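Local coordinates for protein beta-galactosidase (PDB 6Y2K) that hydrolyses terminal beta-D-galactosyl residues of beta-galactosides as a cold-active, hexameric family GH42 glycoside hydrolase, at residues L162-A165 against E166-T170; E172-N175 against K176-N180; L209-Q212 against R213-D217; V220-N223 against K224-D228. One frame throughout, in Å; residues are numbered along the deposited sequence.

Interaction 1: residues L162-A165 against E166-T170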
loop_
_atom_site.group_PDB
_atom_site.type_symbol
_atom_site.label_atom_id
_atom_site.label_comp_id
_atom_site.label_asym_id
_atom_site.label_seq_id
_atom_site.Cartn_x
_atom_site.Cartn_y
_atom_site.Cartn_z
ATOM N N LEU A 162 -23.011 37.900 38.598
ATOM C CA LEU A 162 -24.390 37.928 39.117
ATOM C C LEU A 162 -25.023 36.538 39.114
ATOM O O LEU A 162 -25.673 36.147 40.087
ATOM C CB LEU A 162 -25.274 38.896 38.320
ATOM C CG LEU A 162 -24.999 40.397 38.467
ATOM C CD1 LEU A 162 -25.905 41.176 37.512
ATOM C CD2 LEU A 162 -25.197 40.882 39.905
ATOM N N TRP A 163 -24.826 35.805 38.017
ATOM C CA TRP A 163 -25.331 34.436 37.865
ATOM C C TRP A 163 -24.760 33.493 38.931
ATOM O O TRP A 163 -25.491 32.675 39.492
ATOM C CB TRP A 163 -25.014 33.931 36.448
ATOM C CG TRP A 163 -25.601 32.602 36.044
ATOM C CD1 TRP A 163 -26.752 32.388 35.328
ATOM C CD2 TRP A 163 -25.039 31.314 36.287
ATOM N NE1 TRP A 163 -26.943 31.039 35.127
ATOM C CE2 TRP A 163 -25.904 30.359 35.703
ATOM C CE3 TRP A 163 -23.886 30.870 36.948
ATOM C CZ2 TRP A 163 -25.648 28.988 35.758
ATOM C CZ3 TRP A 163 -23.632 29.504 37.001
ATOM C CH2 TRP A 163 -24.511 28.581 36.410
ATOM N N LEU A 164 -23.467 33.625 39.224
ATOM C CA LEU A 164 -22.816 32.812 40.260
ATOM C C LEU A 164 -23.346 33.102 41.676
ATOM O O LEU A 164 -23.531 32.168 42.472
ATOM C CB LEU A 164 -21.296 33.009 40.233
ATOM C CG LEU A 164 -20.532 32.457 39.023
ATOM C CD1 LEU A 164 -19.103 32.970 39.052
ATOM C CD2 LEU A 164 -20.559 30.932 39.009
ATOM N N ALA A 165 -23.577 34.380 41.986
ATOM C CA ALA A 165 -24.171 34.768 43.275
ATOM C C ALA A 165 -25.565 34.171 43.442
ATOM O O ALA A 165 -25.893 33.646 44.513
ATOM C CB ALA A 165 -24.206 36.286 43.435
ATOM N N GLU A 166 -26.360 34.219 42.374
ATOM C CA GLU A 166 -27.699 33.619 42.363
ATOM C C GLU A 166 -27.663 32.097 42.572
ATOM O O GLU A 166 -28.471 31.560 43.319
ATOM C CB GLU A 166 -28.415 33.980 41.052
ATOM C CG GLU A 166 -29.853 33.498 40.903
ATOM C CD GLU A 166 -30.786 33.994 41.997
ATOM O OE1 GLU A 166 -30.624 35.151 42.452
ATOM O OE2 GLU A 166 -31.687 33.215 42.399
ATOM N N LYS A 167 -26.723 31.413 41.925
ATOM C CA LYS A 167 -26.588 29.962 42.076
ATOM C C LYS A 167 -26.078 29.542 43.452
ATOM O O LYS A 167 -26.660 28.656 44.065
ATOM C CB LYS A 167 -25.665 29.375 40.997
ATOM C CG LYS A 167 -25.508 27.864 41.091
ATOM C CD LYS A 167 -24.814 27.289 39.871
ATOM C CE LYS A 167 -24.675 25.785 40.009
ATOM N NZ LYS A 167 -24.163 25.147 38.768
ATOM N N TYR A 168 -24.997 30.155 43.918
ATOM C CA TYR A 168 -24.296 29.695 45.126
ATOM C C TYR A 168 -24.625 30.443 46.427
ATOM O O TYR A 168 -24.414 29.890 47.524
ATOM C CB TYR A 168 -22.778 29.717 44.878
ATOM C CG TYR A 168 -22.372 28.708 43.831
ATOM C CD1 TYR A 168 -22.378 27.348 44.118
ATOM C CD2 TYR A 168 -22.039 29.105 42.533
ATOM C CE1 TYR A 168 -22.034 26.404 43.153
ATOM C CE2 TYR A 168 -21.698 28.173 41.562
ATOM C CZ TYR A 168 -21.694 26.825 41.872
ATOM O OH TYR A 168 -21.362 25.892 40.923
ATOM N N GLY A 169 -25.091 31.690 46.319
ATOM C CA GLY A 169 -25.368 32.533 47.488
ATOM C C GLY A 169 -24.133 33.204 48.073
ATOM O O GLY A 169 -24.075 34.431 48.157
ATOM N N THR A 170 -23.163 32.396 48.505
ATOM C CA THR A 170 -21.900 32.879 49.040
ATOM C C THR A 170 -20.736 32.369 48.194
ATOM O O THR A 170 -20.816 31.289 47.585
ATOM C CB THR A 170 -21.694 32.397 50.486
ATOM O OG1 THR A 170 -21.557 30.975 50.509
ATOM C CG2 THR A 170 -22.874 32.800 51.374
#

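Interaction 2: residues E172-N175 against K176-N180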
loop_
_atom_site.group_PDB
_atom_site.type_symbol
_atom_site.label_atom_id
_atom_site.label_comp_id
_atom_site.label_asym_id
_atom_site.label_seq_id
_atom_site.Cartn_x
_atom_site.Cartn_y
_atom_site.Cartn_z
ATOM N N GLU A 172 -18.053 31.303 49.472
ATOM C CA GLU A 172 -17.597 30.134 50.227
ATOM C C GLU A 172 -18.195 28.854 49.630
ATOM O O GLU A 172 -17.481 27.860 49.417
ATOM C CB GLU A 172 -17.972 30.255 51.723
ATOM C CG GLU A 172 -17.132 31.248 52.545
ATOM C CD GLU A 172 -17.335 32.742 52.208
ATOM O OE1 GLU A 172 -18.475 33.166 51.872
ATOM O OE2 GLU A 172 -16.326 33.501 52.275
ATOM N N ALA A 173 -19.496 28.895 49.343
ATOM C CA ALA A 173 -20.191 27.774 48.717
ATOM C C ALA A 173 -19.666 27.470 47.314
ATOM O O ALA A 173 -19.536 26.300 46.940
ATOM C CB ALA A 173 -21.696 28.023 48.670
ATOM N N LEU A 174 -19.360 28.519 46.548
ATOM C CA LEU A 174 -18.762 28.356 45.225
ATOM C C LEU A 174 -17.374 27.704 45.324
ATOM O O LEU A 174 -17.072 26.781 44.547
ATOM C CB LEU A 174 -18.688 29.704 44.498
ATOM C CG LEU A 174 -18.050 29.757 43.096
ATOM C CD1 LEU A 174 -18.620 30.921 42.290
ATOM C CD2 LEU A 174 -16.519 29.817 43.171
ATOM N N ASN A 175 -16.541 28.171 46.261
ATOM C CA ASN A 175 -15.184 27.624 46.432
ATOM C C ASN A 175 -15.223 26.138 46.783
ATOM O O ASN A 175 -14.385 25.362 46.308
ATOM C CB ASN A 175 -14.377 28.386 47.499
ATOM C CG ASN A 175 -13.918 29.760 47.034
ATOM O OD1 ASN A 175 -13.572 29.972 45.854
ATOM N ND2 ASN A 175 -13.871 30.707 47.978
ATOM N N LYS A 176 -16.213 25.743 47.586
ATOM C CA LYS A 176 -16.392 24.345 47.943
ATOM C C LYS A 176 -16.854 23.505 46.748
ATOM O O LYS A 176 -16.323 22.414 46.510
ATOM C CB LYS A 176 -17.387 24.201 49.097
ATOM C CG LYS A 176 -17.339 22.828 49.755
ATOM C CD LYS A 176 -18.497 22.609 50.724
ATOM C CE LYS A 176 -18.574 21.149 51.147
ATOM N NZ LYS A 176 -19.657 20.939 52.147
ATOM N N ALA A 177 -17.844 24.015 46.017
ATOM C CA ALA A 177 -18.363 23.350 44.817
ATOM C C ALA A 177 -17.325 23.183 43.688
ATOM O O ALA A 177 -17.304 22.148 43.026
ATOM C CB ALA A 177 -19.594 24.089 44.303
ATOM N N TRP A 178 -16.485 24.196 43.480
ATOM C CA TRP A 178 -15.444 24.173 42.431
ATOM C C TRP A 178 -14.141 23.464 42.863
ATOM O O TRP A 178 -13.282 23.177 42.019
ATOM C CB TRP A 178 -15.085 25.609 42.007
ATOM C CG TRP A 178 -16.113 26.351 41.211
ATOM C CD1 TRP A 178 -17.447 26.065 41.092
ATOM C CD2 TRP A 178 -15.893 27.542 40.446
ATOM N NE1 TRP A 178 -18.059 26.989 40.273
ATOM C CE2 TRP A 178 -17.129 27.910 39.872
ATOM C CE3 TRP A 178 -14.762 28.322 40.169
ATOM C CZ2 TRP A 178 -17.267 29.032 39.045
ATOM C CZ3 TRP A 178 -14.904 29.447 39.352
ATOM C CH2 TRP A 178 -16.146 29.791 38.806
ATOM N N GLY A 179 -13.965 23.219 44.166
ATOM C CA GLY A 179 -12.709 22.674 44.687
ATOM C C GLY A 179 -11.526 23.630 44.560
ATOM O O GLY A 179 -10.402 23.207 44.264
ATOM N N ASN A 180 -11.766 24.913 44.841
ATOM C CA ASN A 180 -10.773 25.969 44.592
ATOM C C ASN A 180 -9.584 25.977 45.559
ATOM O O ASN A 180 -8.664 26.788 45.390
ATOM C CB ASN A 180 -11.443 27.351 44.543
ATOM C CG ASN A 180 -12.218 27.585 43.254
ATOM O OD1 ASN A 180 -11.944 26.955 42.220
ATOM N ND2 ASN A 180 -13.190 28.504 43.305
#

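Interaction 3: residues L209-Q212 against R213-D217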
loop_
_atom_site.group_PDB
_atom_site.type_symbol
_atom_site.label_atom_id
_atom_site.label_comp_id
_atom_site.label_asym_id
_atom_site.label_seq_id
_atom_site.Cartn_x
_atom_site.Cartn_y
_atom_site.Cartn_z
ATOM N N LEU A 209 -17.550 25.008 33.139
ATOM C CA LEU A 209 -18.911 24.475 33.015
ATOM C C LEU A 209 -19.987 25.485 33.452
ATOM O O LEU A 209 -20.982 25.699 32.733
ATOM C CB LEU A 209 -19.054 23.153 33.784
ATOM C CG LEU A 209 -20.402 22.440 33.662
ATOM C CD1 LEU A 209 -20.791 22.201 32.211
ATOM C CD2 LEU A 209 -20.375 21.121 34.414
ATOM N N ASP A 210 -19.795 26.095 34.620
ATOM C CA ASP A 210 -20.679 27.183 35.078
ATOM C C ASP A 210 -20.687 28.368 34.099
ATOM O O ASP A 210 -21.750 28.971 33.871
ATOM C CB ASP A 210 -20.300 27.664 36.488
ATOM C CG ASP A 210 -20.925 26.824 37.600
ATOM O OD1 ASP A 210 -21.795 25.962 37.343
ATOM O OD2 ASP A 210 -20.551 27.058 38.767
ATOM N N PHE A 211 -19.536 28.678 33.496
ATOM C CA PHE A 211 -19.492 29.724 32.475
ATOM C C PHE A 211 -20.364 29.372 31.259
ATOM O O PHE A 211 -21.128 30.221 30.775
ATOM C CB PHE A 211 -18.055 30.054 32.048
ATOM C CG PHE A 211 -17.969 31.220 31.112
ATOM C CD1 PHE A 211 -18.368 32.481 31.530
ATOM C CD2 PHE A 211 -17.518 31.059 29.808
ATOM C CE1 PHE A 211 -18.314 33.564 30.670
ATOM C CE2 PHE A 211 -17.447 32.144 28.944
ATOM C CZ PHE A 211 -17.855 33.394 29.376
ATOM N N GLN A 212 -20.267 28.124 30.783
ATOM C CA GLN A 212 -21.092 27.660 29.663
ATOM C C GLN A 212 -22.570 27.741 30.005
ATOM O O GLN A 212 -23.373 28.191 29.194
ATOM C CB GLN A 212 -20.747 26.220 29.266
ATOM C CG GLN A 212 -21.308 25.785 27.916
ATOM C CD GLN A 212 -20.395 26.104 26.739
ATOM O OE1 GLN A 212 -19.177 26.089 26.868
ATOM N NE2 GLN A 212 -20.986 26.373 25.582
ATOM N N ARG A 213 -22.911 27.287 31.207
ATOM C CA ARG A 213 -24.287 27.316 31.689
ATOM C C ARG A 213 -24.820 28.741 31.736
ATOM O O ARG A 213 -25.954 29.000 31.305
ATOM C CB ARG A 213 -24.385 26.673 33.073
ATOM C CG ARG A 213 -24.182 25.164 33.066
ATOM C CD ARG A 213 -23.718 24.677 34.428
ATOM N NE ARG A 213 -23.850 23.231 34.609
ATOM C CZ ARG A 213 -23.402 22.557 35.673
ATOM N NH1 ARG A 213 -22.773 23.182 36.664
ATOM N NH2 ARG A 213 -23.580 21.236 35.751
ATOM N N CYS A 214 -23.998 29.663 32.240
ATOM C CA CYS A 214 -24.396 31.071 32.333
ATOM C C CYS A 214 -24.633 31.675 30.949
ATOM O O CYS A 214 -25.678 32.283 30.712
ATOM C CB CYS A 214 -23.349 31.881 33.110
ATOM S SG CYS A 214 -23.706 33.650 33.178
ATOM N N CYS A 215 -23.674 31.486 30.035
ATOM C CA CYS A 215 -23.803 31.970 28.660
ATOM C C CYS A 215 -25.045 31.393 27.962
ATOM O O CYS A 215 -25.764 32.120 27.263
ATOM C CB CYS A 215 -22.534 31.686 27.848
ATOM S SG CYS A 215 -21.107 32.684 28.356
ATOM N N SER A 216 -25.306 30.107 28.175
ATOM C CA SER A 216 -26.511 29.481 27.646
ATOM C C SER A 216 -27.761 30.160 28.223
ATOM O O SER A 216 -28.690 30.476 27.487
ATOM C CB SER A 216 -26.529 27.987 27.960
ATOM O OG SER A 216 -27.694 27.381 27.436
ATOM N N ASP A 217 -27.770 30.385 29.532
ATOM C CA ASP A 217 -28.870 31.116 30.182
ATOM C C ASP A 217 -29.097 32.533 29.632
ATOM O O ASP A 217 -30.233 32.999 29.623
ATOM C CB ASP A 217 -28.679 31.158 31.703
ATOM C CG ASP A 217 -29.150 29.886 32.394
ATOM O OD1 ASP A 217 -29.789 29.022 31.760
ATOM O OD2 ASP A 217 -28.883 29.767 33.601
#

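Interaction 4: residues V220-N223 against K224-D228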
loop_
_atom_site.group_PDB
_atom_site.type_symbol
_atom_site.label_atom_id
_atom_site.label_comp_id
_atom_site.label_asym_id
_atom_site.label_seq_id
_atom_site.Cartn_x
_atom_site.Cartn_y
_atom_site.Cartn_z
ATOM N N VAL A 220 -31.226 32.039 26.661
ATOM C CA VAL A 220 -32.591 31.819 27.169
ATOM C C VAL A 220 -33.264 33.156 27.486
ATOM O O VAL A 220 -34.382 33.404 27.018
ATOM C CB VAL A 220 -32.609 30.889 28.412
ATOM C CG1 VAL A 220 -34.016 30.754 29.000
ATOM C CG2 VAL A 220 -32.054 29.511 28.052
ATOM N N ALA A 221 -32.572 34.018 28.236
ATOM C CA ALA A 221 -33.099 35.338 28.642
ATOM C C ALA A 221 -33.339 36.286 27.465
ATOM O O ALA A 221 -34.372 36.959 27.404
ATOM C CB ALA A 221 -32.162 35.999 29.646
ATOM N N PHE A 222 -32.380 36.333 26.541
ATOM C CA PHE A 222 -32.484 37.137 25.308
ATOM C C PHE A 222 -33.705 36.748 24.482
ATOM O O PHE A 222 -34.423 37.615 23.966
ATOM C CB PHE A 222 -31.206 36.963 24.481
ATOM C CG PHE A 222 -31.139 37.798 23.223
ATOM C CD1 PHE A 222 -31.657 37.324 22.025
ATOM C CD2 PHE A 222 -30.492 39.030 23.224
ATOM C CE1 PHE A 222 -31.556 38.066 20.853
ATOM C CE2 PHE A 222 -30.392 39.786 22.058
ATOM C CZ PHE A 222 -30.931 39.305 20.871
ATOM N N ASN A 223 -33.927 35.443 24.350
ATOM C CA ASN A 223 -35.069 34.915 23.613
ATOM C C ASN A 223 -36.387 35.171 24.363
ATOM O O ASN A 223 -37.395 35.546 23.749
ATOM C CB ASN A 223 -34.880 33.413 23.355
ATOM C CG ASN A 223 -36.013 32.810 22.540
ATOM O OD1 ASN A 223 -36.212 33.171 21.378
ATOM N ND2 ASN A 223 -36.766 31.892 23.151
ATOM N N LYS A 224 -36.367 34.967 25.677
ATOM C CA LYS A 224 -37.557 35.122 26.516
ATOM C C LYS A 224 -38.136 36.546 26.484
ATOM O O LYS A 224 -39.365 36.715 26.529
ATOM C CB LYS A 224 -37.246 34.700 27.955
ATOM C CG LYS A 224 -38.411 34.743 28.940
ATOM C CD LYS A 224 -39.645 34.024 28.410
ATOM C CE LYS A 224 -40.556 33.510 29.518
ATOM N NZ LYS A 224 -41.130 34.595 30.365
ATOM N N LEU A 225 -37.282 37.561 26.382
ATOM C CA LEU A 225 -37.793 38.928 26.310
ATOM C C LEU A 225 -38.614 39.142 25.029
ATOM O O LEU A 225 -39.643 39.820 25.066
ATOM C CB LEU A 225 -36.691 39.981 26.501
ATOM C CG LEU A 225 -35.925 40.625 25.346
ATOM C CD1 LEU A 225 -36.758 41.627 24.552
ATOM C CD2 LEU A 225 -34.684 41.308 25.909
ATOM N N GLN A 226 -38.185 38.543 23.920
ATOM C CA GLN A 226 -38.925 38.631 22.660
ATOM C C GLN A 226 -40.222 37.823 22.734
ATOM O O GLN A 226 -41.278 38.297 22.313
ATOM C CB GLN A 226 -38.061 38.181 21.472
ATOM C CG GLN A 226 -36.770 38.997 21.318
ATOM C CD GLN A 226 -36.107 38.895 19.947
ATOM O OE1 GLN A 226 -36.764 38.551 18.947
ATOM N NE2 GLN A 226 -34.827 39.181 19.884
ATOM N N VAL A 227 -40.144 36.616 23.283
ATOM C CA VAL A 227 -41.327 35.761 23.457
ATOM C C VAL A 227 -42.428 36.471 24.273
ATOM O O VAL A 227 -43.607 36.418 23.905
ATOM C CB VAL A 227 -40.947 34.409 24.125
ATOM C CG1 VAL A 227 -42.175 33.657 24.637
ATOM C CG2 VAL A 227 -40.163 33.530 23.156
ATOM N N ASP A 228 -42.048 37.114 25.378
ATOM C CA ASP A 228 -43.037 37.796 26.233
ATOM C C ASP A 228 -43.789 38.893 25.460
ATOM O O ASP A 228 -45.021 38.998 25.572
ATOM C CB ASP A 228 -42.399 38.374 27.493
ATOM C CG ASP A 228 -41.943 37.309 28.480
ATOM O OD1 ASP A 228 -42.332 36.125 28.374
ATOM O OD2 ASP A 228 -41.186 37.682 29.392
HETATM O O HOH W 1 -33.793 40.024 22.568
#

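Interaction 1: residues L162-A165 against E166-T170
Four backbone amides of 166-169 answer the four carbonyls of 162-165, each an i to i+4 helical bond: Glu-166 N to Leu-162 O (3.1 Å), Lys-167 N to Trp-163 O (3.0 Å), Tyr-168 N to Leu-164 O (2.9 Å) and Gly-169 N to Ala-165 O (2.8 Å). The last is the most bent, with an N-H...O angle of 142°, where Gly-169 leaves helical geometry at phi 81°. Among side chains, Lys-167 runs extended beside the indole of Trp-163, and its CD lies 3.7 Å from Trp-163 CH2, approaching the ring obliquely. Leu-164 likewise lies alongside Tyr-168, with its CD2 in plane at the phenol edge, 3.9 Å from Tyr-168 CE2. The polar ends find partners beyond the turn. Trp-163 NE1 donates to Asp-217, Tyr-168 OH is hydrogen-bonded to Asp-210, and Lys-167 NZ forms salt bridges with Asp-210 and Glu-502. Past the glycine, Thr-170 OG1 accepts from Ala-173 N. The aliphatic stem of Lys-167 thus packs on the indole while its ammonium reaches the acids. This is the C-terminal turn of helix 154-168 closed by a positive-phi glycine, followed directly by the threonine N-cap of helix 171-178, within the TIM-barrel region of the enzyme.

Interaction 2: residues E172-N175 against K176-N180
Leu-174 lays its CD2 methyl over one face of the Trp-178 indole, a CH-pi contact one turn apart at the C-terminal end of helix 171-178, which closes in a Schellman motif. Leu-174 CD2 is 3.8 Å from the centroid of the six-membered ring of Trp-178 and 17° off the ring normal, which places it squarely over the face. The CG of Leu-174 is anti to the backbone N, sending the branch along the helix toward the indole; Leu-174 CD1 adds a contact to Trp-178 CZ2 at 4.0 Å.

In the backbone, Lys-176 N, Ala-177 N and Trp-178 N donate to the carbonyls of Glu-172, Ala-173 and Leu-174. The Schellman turn follows: Gly-179 takes positive phi (67°), Asn-180 N reaches back five residues to Asn-175 O at 3.0 Å, in the carbonyl plane, and inside that loop Gly-179 N makes a weak bond to Lys-176 O.

In the next shell, Trp-178 NE1 donates to Asp-210 and the indole stacks with His-207, so both a bond and a ring fix its rotation. Leu-164 and Tyr-168 of helix 154-168 pack against Leu-174. Asn-175 ND2 is held by Tyr-187 O and Asn-180 OD1 by Asn-204, which sets how both amides are turned. Between those amides, whose planes are steeply inclined, Asn-180 ND2 donates to a lone pair of Asn-175 OD1 at 3.0 Å, with an almost straight N-H...O angle of 175°.

Interaction 3: residues L209-Q212 against R213-D217
The guanidinium of Arg-213 has Leu-209 CD2 over one face, 3.5 Å from Arg-213 NH2, and Asp-210 OD1 at its edge. That oxygen, Asp-210 OD1, lies only 3° out of the guanidinium plane and forms a salt bridge with Arg-213 NH1 at 3.0 Å, the carboxylate itself being turned 39° from the guanidinium. The second flat group, the Phe-211 ring, carries Cys-215 SG on one face. Cys-215 SG sits 3.7 Å from the centroid of the Phe-211 ring, displaced toward the rim, with Phe-211 CZ its nearest ring atom; this is a sulfur-aromatic contact. Phe-160 meets the same phenyl group edge-to-face.

Torsions bring these groups together. Phe-211 swings its ring away from its own amide, next to its carbonyl carbon, whereas Cys-215 SG lies beside its own N (chi1 -70°), and the two converge over one turn. Arg-213, extended from CG to NE, runs back along the helix past Leu-209 O, which puts its head within reach of Asp-210.

The backbone bonds continue without a break: Arg-213 N to Leu-209 O, Cys-214 N to Asp-210 O, Cys-215 N to Phe-211 O at 2.9 Å, and Ser-216 N to Gln-212 O.

Both carboxylate oxygens of Asp-210 have further partners on the two preceding helices. The gathered opposite charges probably keep Asp-210 and Arg-213 ionised. Helix 205-233 contacts helices 154-168 and 418-426 here, and Arg-213, through a salt bridge from NE to Asp-419 and a bond from NH2 to Glu-502 O, ties this TIM-barrel helix to the trimerisation domain.

Interaction 4: residues V220-N223 against K224-D228
Residues 220-228 keep helical phi and psi throughout, and three backbone bonds cross the contact: Lys-224 N to Val-220 O (2.9 Å), Leu-225 N to Ala-221 O (3.1 Å) and Val-227 N to Asn-223 O (3.0 Å). A water bridges Phe-222 O and the side-chain amide of Gln-226: it donates to Phe-222 O at 2.9 Å and accepts from Gln-226 NE2 at 3.0 Å. The same water stands over one face of the Phe-222 ring, near its centre. Gln-226 lies alongside Phe-222, its chain extended beyond CG, so that Gln-226 NE2 comes within 3.6 Å of Phe-222 CE1; ring and amide planes are 54° apart. The amide is further tied down by Thr-72 at OE1 and Thr-74 at NE2. Asn-223 passes obliquely across Val-227, bringing Asn-223 ND2 to 3.8 Å from Val-227 CG2, while its OD1 is bonded to Tyr-143 and Thr-139. On another side, Lys-224 bends at chi2 and chi4 to bring NZ onto the syn lone pair of Asp-228 OD1 at 2.8 Å, an i to i+4 salt bridge. A backbone-to-side-chain water bridge is thus part of helix 205-233, which precedes barrel strand 238-244 and packs on helix 111-128, in the alpha/beta order of a TIM barrel.

Along the chain the four contacts follow in numerical order, all local and all within the TIM-barrel part of the enzyme. Interaction 1 ends helix 154-168, interaction 2 ends the next helix, 171-178, and interactions 3 and 4 occupy successive parts of helix 205-233. Centres of interactions 1 and 2 are 12 Å apart, those of 1 and 3 13 Å. Interactions 2 and 3, 17 Å apart, still meet through a side-chain bond. Interactions 1 to 3 thus join three successive helices of the excursion between the fourth and fifth barrel strands, 134-138 and 238-244. Interaction 4, centred 17 Å from interaction 3, stands apart from that cluster and leads, along the chain, to strand 238-244.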